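Side-chain contacts in GCN5-related N-acetyltransferase (Streptococcus suis, PDB 3G3S), which probably transfers an acetyl group from acetyl-CoA to an amine: residues C24-M29 with S180-I185; G148-I151 with Q155-D158; E4-V9 with G30-D35. One frame throughout, in Å; residues are numbered along the deposited sequence.

Interaction 1: C24-M29 with S180-I185; sequences CLEGTM and SYSAGI. With NA (sodium ion), chain C.
Glu26 reaches across to Ser182 and grips it with both carboxylate oxygens. Glu26 OE1 takes the backbone N-H of Ser182 (Ser182 N to Glu26 OE1 2.8 Å, N-H...O angle 149°) on its syn lone pair. The hydroxyl of Ser182 donates to the other oxygen, and Ser182 OG is 2.6 Å from Glu26 OE2; it too comes from the syn side, but 30° out of the carboxylate plane. The carboxylate is thus held at two points by one residue, which restricts its rotation about CG-CD. The Glu26 side chain is extended beyond CG (chi2 -179°), and this span carries the carboxylate from the end of helix 19-26 to the strand connection. That connection is a type I beta turn, Tyr181 to Gly184, closing the hairpin between strands 170-181 and 184-191 of the GNAT sheet. Glu26 OE1 also lies 3.6 Å from Tyr181 CB, while Glu26 OE2 sits near the edge of the tyrosine ring. One face of that ring turns back over its own turn, with Gly184 N above its centre. At the other end of the residue, Glu26 O binds a sodium ion at 2.4 Å, together with four waters and Glu26 O of the second subunit.

Interaction 2: G148-I151 with Q155-D158; sequences GNYI and QFLD
Gln155 swings its CG anti to the backbone N (chi1 -161°) and then runs on extended, which carries its amide from the helix back to the loop that leads into it. Phe156, also anti at chi1 (176°), sends its ring to Tyr150 instead. In this way the loop 148-151 leading into helix 153-159 of the GNAT domain is fastened to that helix's first turns by two successive side chains. Phe156 and Tyr150 form a T-shaped pair with centroids 5.3 Å apart, the edge of Phe156 pointing at the face of Tyr150. Phe156 CD1 does the touching; it stands above the tyrosine ring toward the rim, 3.7 Å from Tyr150 CD1. Beyond the ring, the Tyr150 hydroxyl is hydrogen-bonded to Ser180 OG on strand 170-181, which ties the loop to the sheet. The amide plane of Gln155 is nearly perpendicular to the Tyr150 ring, and Gln155 OE1 also packs against the Ile151 side chain, 3.3 Å from Ile151 CG1. Gln155 OE1 receives the backbone N-H of Ile151 in an almost straight bond, Ile151 N to Gln155 OE1 2.6 Å, with the donor tilted 34° from the carbonyl plane.

Interaction 3: E4-V9 with G30-D35; sequences EQMRRV and GDIYVD
Met6 and Val9 of the helix meet Ile32 and Val34 of the strand. Along the helix, Glu4 comes first and turns its carboxylate toward Arg7, one helical turn on; its backbone N bonds to Asp31 OD1 of the second subunit. Met6, a selenomethionine, starts with CG anti to the backbone N (chi1 -176°) and then bends at both chi2 and chi3, and the hooked chain delivers its methyl to the branch point of Ile32, with Met6 CE 3.8 Å from Ile32 CB. Arg7 NH2 makes a salt bridge to Glu4 OE1, 3.2 Å away, approaching from above the carboxylate plane. Arg7 also faces the dimer partner, donating to Gly27 O and Gly30 O of the second subunit. Val9 touches both strand residues. Val9 CG1 meets Val34 CG1 at 3.5 Å and Ile32 CG2 at 3.7 Å, while Val9 CG2 is 3.6 Å from Val34 CG1. The Val34 methyl therefore fits against both branches of Val9, whereas Val9 and Ile32 lie alongside each other, pointing opposite ways. Ile32 and Val34, two apart on strand 31-34, both direct their CB at the helix; Tyr33 between them has its CB directed away from it, and its ring packs on Leu64 and Ile67 of helix 62-68. The 4-9 part of the helix crosses strand 31-34, the outermost within the chain, at 83°, the two short axes 10.4 Å apart at closest. On the strand, Asp31 OD1 accepts the N-H of Ile32, and Asp31 OD2 takes Gly1 N of the second subunit. Between these two segments the contact is purely apolar, made by aliphatic carbons and the selenomethionine methyl, while Arg7 and Asp31 spend their polar ends on neighbours and the second subunit.

In the fold
Interaction 1 is a surface contact, whereas interactions 2 and 3 are partly buried, and the chemistry differs as well. A carboxylate grips a turn at the surface, one hydrogen bond to a side-chain amide and an aromatic pair fasten a loop to its helix, and purely apolar side chains lay a helix across an edge strand. Interactions 1 and 2 touch: Met29 packs on Tyr150 and Gln155, and both contacts reach strand 170-181. Interaction 3 meets interaction 1 where Cys24 and Leu25 pack on Ile32, since helix 19-26 leads into strand 31-34. Interactions 1 and 3 also border the second subunit, but interaction 2 lies away from it, with no touch to interaction 3.

Interaction 1: C24-M29 with S180-I185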
# COMPACT_ATOMS: atom_id res chain seq x y z
N CYS A 24 -0.05 -7.67 -6.74
CA CYS A 24 -1.24 -7.39 -7.56
C CYS A 24 -2.35 -6.61 -6.82
O CYS A 24 -2.90 -5.67 -7.37
CB CYS A 24 -1.78 -8.67 -8.15
SG CYS A 24 -0.73 -9.47 -9.29
N LEU A 25 -2.64 -6.99 -5.58
CA LEU A 25 -3.63 -6.26 -4.76
C LEU A 25 -3.18 -4.87 -4.23
O LEU A 25 -4.04 -4.05 -3.97
CB LEU A 25 -4.05 -7.14 -3.59
CG LEU A 25 -4.82 -8.42 -3.86
CD1 LEU A 25 -4.99 -9.21 -2.59
CD2 LEU A 25 -6.24 -8.16 -4.55
N GLU A 26 -1.86 -4.62 -4.09
CA GLU A 26 -1.36 -3.31 -3.60
C GLU A 26 -1.51 -2.20 -4.63
O GLU A 26 -1.64 -1.04 -4.25
CB GLU A 26 0.10 -3.37 -3.11
CG GLU A 26 0.23 -4.18 -1.82
CD GLU A 26 1.64 -4.25 -1.30
OE1 GLU A 26 2.59 -3.86 -2.01
OE2 GLU A 26 1.75 -4.71 -0.15
N GLY A 27 -1.46 -2.53 -5.90
CA GLY A 27 -1.80 -1.58 -6.95
C GLY A 27 -0.80 -1.00 -7.91
O GLY A 27 -1.19 -0.35 -8.89
N THR A 28 0.48 -1.22 -7.66
CA THR A 28 1.54 -0.63 -8.47
C THR A 28 1.94 -1.45 -9.69
O THR A 28 2.15 -0.89 -10.76
CB THR A 28 2.78 -0.41 -7.60
OG1 THR A 28 2.40 0.44 -6.51
CG2 THR A 28 3.90 0.26 -8.41
N MSE A 29 2.05 -2.76 -9.50
CA MSE A 29 2.40 -3.71 -10.53
C MSE A 29 1.39 -4.85 -10.52
O MSE A 29 0.74 -5.09 -9.51
CB MSE A 29 3.79 -4.29 -10.25
CG MSE A 29 4.91 -3.25 -10.18
SE MSE A 29 6.63 -4.14 -10.01
CE MSE A 29 6.74 -4.88 -11.84
N SER A 180 8.15 -7.25 -6.63
CA SER A 180 8.32 -6.40 -5.46
C SER A 180 6.96 -6.07 -4.88
O SER A 180 5.98 -5.88 -5.63
CB SER A 180 8.93 -5.05 -5.87
OG SER A 180 10.11 -5.22 -6.58
N TYR A 181 6.90 -5.97 -3.56
CA TYR A 181 5.69 -5.49 -2.89
C TYR A 181 6.17 -4.46 -1.86
O TYR A 181 7.36 -4.23 -1.74
CB TYR A 181 4.85 -6.61 -2.30
CG TYR A 181 5.51 -7.38 -1.18
CD1 TYR A 181 6.47 -8.34 -1.46
CD2 TYR A 181 5.16 -7.16 0.15
CE1 TYR A 181 7.09 -9.05 -0.43
CE2 TYR A 181 5.77 -7.88 1.17
CZ TYR A 181 6.73 -8.83 0.87
OH TYR A 181 7.35 -9.55 1.88
N SER A 182 5.24 -3.85 -1.15
CA SER A 182 5.52 -2.76 -0.21
C SER A 182 6.67 -3.03 0.75
O SER A 182 7.45 -2.14 1.02
CB SER A 182 4.25 -2.45 0.58
OG SER A 182 3.71 -3.63 1.18
N ALA A 183 6.77 -4.26 1.21
CA ALA A 183 7.76 -4.61 2.22
C ALA A 183 8.80 -5.65 1.77
O ALA A 183 9.55 -6.18 2.60
CB ALA A 183 7.02 -5.10 3.45
N GLY A 184 8.88 -5.95 0.48
CA GLY A 184 9.83 -6.98 0.10
C GLY A 184 9.82 -7.29 -1.36
O GLY A 184 9.29 -6.51 -2.15
N ILE A 185 10.44 -8.42 -1.70
CA ILE A 185 10.52 -8.93 -3.08
C ILE A 185 10.27 -10.45 -3.11
O ILE A 185 10.33 -11.14 -2.09
CB ILE A 185 11.88 -8.63 -3.78
CG1 ILE A 185 13.03 -9.34 -3.04
CG2 ILE A 185 12.11 -7.13 -3.91
CD1 ILE A 185 14.36 -9.41 -3.79
NA NA C . -2.67 0.13 -2.38
O HOH W 1 -4.58 -1.62 -2.78
O HOH W 2 -3.73 1.24 -4.24
O HOH W 3 -1.88 -1.43 -0.35
O HOH W 4 -0.78 1.49 -2.10

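Interaction 2: G148-I151 with Q155-D158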
# COMPACT_ATOMS: atom_id res chain seq x y z
N GLY A 148 12.93 -9.04 -16.30
CA GLY A 148 11.91 -8.85 -17.35
C GLY A 148 10.49 -8.56 -16.96
O GLY A 148 9.67 -8.21 -17.83
N ASN A 149 10.15 -8.72 -15.69
CA ASN A 149 8.80 -8.43 -15.27
C ASN A 149 8.57 -6.96 -15.02
O ASN A 149 7.43 -6.54 -14.92
CB ASN A 149 8.46 -9.25 -14.03
CG ASN A 149 8.36 -10.70 -14.34
OD1 ASN A 149 7.57 -11.09 -15.20
ND2 ASN A 149 9.18 -11.50 -13.69
N TYR A 150 9.64 -6.18 -14.95
CA TYR A 150 9.53 -4.76 -14.73
C TYR A 150 9.28 -4.09 -16.10
O TYR A 150 9.70 -4.60 -17.12
CB TYR A 150 10.76 -4.24 -13.97
CG TYR A 150 10.74 -4.79 -12.55
CD1 TYR A 150 11.10 -6.10 -12.30
CD2 TYR A 150 10.27 -4.02 -11.48
CE1 TYR A 150 11.06 -6.65 -11.01
CE2 TYR A 150 10.22 -4.57 -10.17
CZ TYR A 150 10.62 -5.90 -9.97
OH TYR A 150 10.56 -6.51 -8.74
N ILE A 151 8.56 -2.96 -16.10
CA ILE A 151 8.19 -2.28 -17.36
C ILE A 151 9.40 -1.80 -18.14
O ILE A 151 9.37 -1.80 -19.34
CB ILE A 151 7.24 -1.07 -17.13
CG1 ILE A 151 5.93 -1.49 -16.43
CG2 ILE A 151 6.98 -0.38 -18.45
CD1 ILE A 151 5.25 -2.79 -16.96
N GLN A 155 11.95 1.37 -13.87
CA GLN A 155 11.13 0.70 -12.88
C GLN A 155 11.94 -0.38 -12.14
O GLN A 155 11.89 -0.48 -10.90
CB GLN A 155 9.90 0.10 -13.53
CG GLN A 155 8.81 -0.20 -12.52
CD GLN A 155 7.65 -0.98 -13.09
OE1 GLN A 155 7.83 -2.01 -13.75
NE2 GLN A 155 6.45 -0.55 -12.76
N PHE A 156 12.74 -1.17 -12.86
CA PHE A 156 13.52 -2.19 -12.19
C PHE A 156 14.46 -1.57 -11.17
O PHE A 156 14.52 -2.02 -10.05
CB PHE A 156 14.36 -3.05 -13.14
CG PHE A 156 15.21 -4.03 -12.41
CD1 PHE A 156 14.66 -5.21 -11.93
CD2 PHE A 156 16.55 -3.75 -12.13
CE1 PHE A 156 15.41 -6.12 -11.22
CE2 PHE A 156 17.33 -4.66 -11.42
CZ PHE A 156 16.74 -5.84 -10.94
N LEU A 157 15.18 -0.53 -11.56
CA LEU A 157 16.10 0.11 -10.62
C LEU A 157 15.35 0.79 -9.46
O LEU A 157 15.83 0.81 -8.34
CB LEU A 157 17.01 1.12 -11.35
CG LEU A 157 18.08 0.53 -12.26
CD1 LEU A 157 18.88 1.62 -12.94
CD2 LEU A 157 19.01 -0.39 -11.48
N ASP A 158 14.16 1.31 -9.70
CA ASP A 158 13.40 1.96 -8.67
C ASP A 158 12.81 0.97 -7.66
O ASP A 158 12.98 1.13 -6.43
CB ASP A 158 12.29 2.75 -9.33
CG ASP A 158 11.52 3.61 -8.36
OD1 ASP A 158 12.12 4.09 -7.36
OD2 ASP A 158 10.31 3.82 -8.62

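Interaction 3: E4-V9 with G30-D35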
# COMPACT_ATOMS: atom_id res chain seq x y z
N GLU A 4 -13.94 0.34 -2.83
CA GLU A 4 -14.74 -0.61 -2.08
C GLU A 4 -14.77 -1.93 -2.83
O GLU A 4 -14.61 -3.00 -2.24
CB GLU A 4 -16.17 -0.07 -1.83
CG GLU A 4 -17.14 -1.05 -1.19
CD GLU A 4 -16.68 -1.54 0.17
OE1 GLU A 4 -16.22 -0.70 0.98
OE2 GLU A 4 -16.79 -2.77 0.43
N GLN A 5 -14.96 -1.86 -4.15
CA GLN A 5 -14.99 -3.09 -4.94
C GLN A 5 -13.63 -3.80 -4.87
O GLN A 5 -13.59 -5.03 -4.76
CB GLN A 5 -15.42 -2.83 -6.39
CG GLN A 5 -16.85 -2.30 -6.47
CD GLN A 5 -17.88 -3.23 -5.81
OE1 GLN A 5 -18.40 -2.92 -4.73
NE2 GLN A 5 -18.16 -4.37 -6.44
N MSE A 6 -12.54 -3.04 -4.87
CA MSE A 6 -11.25 -3.67 -4.77
C MSE A 6 -11.09 -4.36 -3.39
O MSE A 6 -10.52 -5.44 -3.33
CB MSE A 6 -10.11 -2.72 -5.06
CG MSE A 6 -8.72 -3.40 -5.05
SE MSE A 6 -8.46 -5.03 -6.12
CE MSE A 6 -8.30 -4.20 -7.73
N ARG A 7 -11.64 -3.78 -2.33
CA ARG A 7 -11.60 -4.41 -1.00
C ARG A 7 -12.37 -5.73 -0.97
O ARG A 7 -11.94 -6.70 -0.35
CB ARG A 7 -12.11 -3.47 0.11
CG ARG A 7 -11.18 -2.35 0.40
CD ARG A 7 -11.58 -1.54 1.64
NE ARG A 7 -12.72 -0.62 1.46
CZ ARG A 7 -12.64 0.60 0.93
NH1 ARG A 7 -11.50 1.07 0.46
NH2 ARG A 7 -13.73 1.35 0.84
N ARG A 8 -13.50 -5.77 -1.67
CA ARG A 8 -14.28 -6.99 -1.77
C ARG A 8 -13.49 -8.09 -2.51
O ARG A 8 -13.45 -9.25 -2.08
CB ARG A 8 -15.60 -6.70 -2.50
CG ARG A 8 -16.54 -5.75 -1.75
N VAL A 9 -12.85 -7.70 -3.61
CA VAL A 9 -12.05 -8.61 -4.41
C VAL A 9 -10.89 -9.13 -3.58
O VAL A 9 -10.58 -10.32 -3.61
CB VAL A 9 -11.51 -7.93 -5.68
CG1 VAL A 9 -10.68 -8.90 -6.46
CG2 VAL A 9 -12.66 -7.45 -6.54
N GLY A 30 1.21 -5.51 -11.67
CA GLY A 30 0.30 -6.64 -11.75
C GLY A 30 -1.09 -6.09 -12.00
O GLY A 30 -1.29 -4.88 -12.09
N ASP A 31 -2.07 -6.97 -12.04
CA ASP A 31 -3.44 -6.54 -12.28
C ASP A 31 -4.39 -7.55 -11.69
O ASP A 31 -4.04 -8.66 -11.32
CB ASP A 31 -3.64 -6.38 -13.77
CG ASP A 31 -4.73 -5.35 -14.14
OD1 ASP A 31 -5.59 -4.95 -13.31
OD2 ASP A 31 -4.70 -4.91 -15.30
N ILE A 32 -5.63 -7.13 -11.64
CA ILE A 32 -6.70 -7.90 -11.04
C ILE A 32 -7.91 -7.93 -11.97
O ILE A 32 -8.34 -6.91 -12.42
CB ILE A 32 -7.15 -7.24 -9.77
CG1 ILE A 32 -5.99 -7.32 -8.72
CG2 ILE A 32 -8.37 -7.96 -9.22
CD1 ILE A 32 -5.67 -8.71 -8.22
N TYR A 33 -8.44 -9.12 -12.18
CA TYR A 33 -9.62 -9.34 -13.02
C TYR A 33 -10.64 -10.13 -12.21
O TYR A 33 -10.29 -10.95 -11.35
CB TYR A 33 -9.23 -10.13 -14.24
CG TYR A 33 -8.22 -9.46 -15.09
CD1 TYR A 33 -6.86 -9.62 -14.86
CD2 TYR A 33 -8.59 -8.68 -16.15
CE1 TYR A 33 -5.92 -9.02 -15.66
CE2 TYR A 33 -7.65 -8.06 -16.94
CZ TYR A 33 -6.32 -8.24 -16.69
OH TYR A 33 -5.40 -7.63 -17.47
N VAL A 34 -11.92 -9.88 -12.48
CA VAL A 34 -12.96 -10.53 -11.72
C VAL A 34 -14.07 -10.92 -12.67
O VAL A 34 -14.09 -10.49 -13.83
CB VAL A 34 -13.50 -9.64 -10.56
CG1 VAL A 34 -12.40 -9.41 -9.50
CG2 VAL A 34 -14.06 -8.30 -11.08
N ASP A 35 -14.93 -11.80 -12.19
CA ASP A 35 -16.08 -12.21 -12.99
C ASP A 35 -17.11 -11.07 -13.10
O ASP A 35 -17.72 -10.91 -14.15
CB ASP A 35 -16.73 -13.48 -12.41
CG ASP A 35 -17.38 -13.27 -11.06
OD1 ASP A 35 -16.85 -12.52 -10.20
OD2 ASP A 35 -18.42 -13.93 -10.82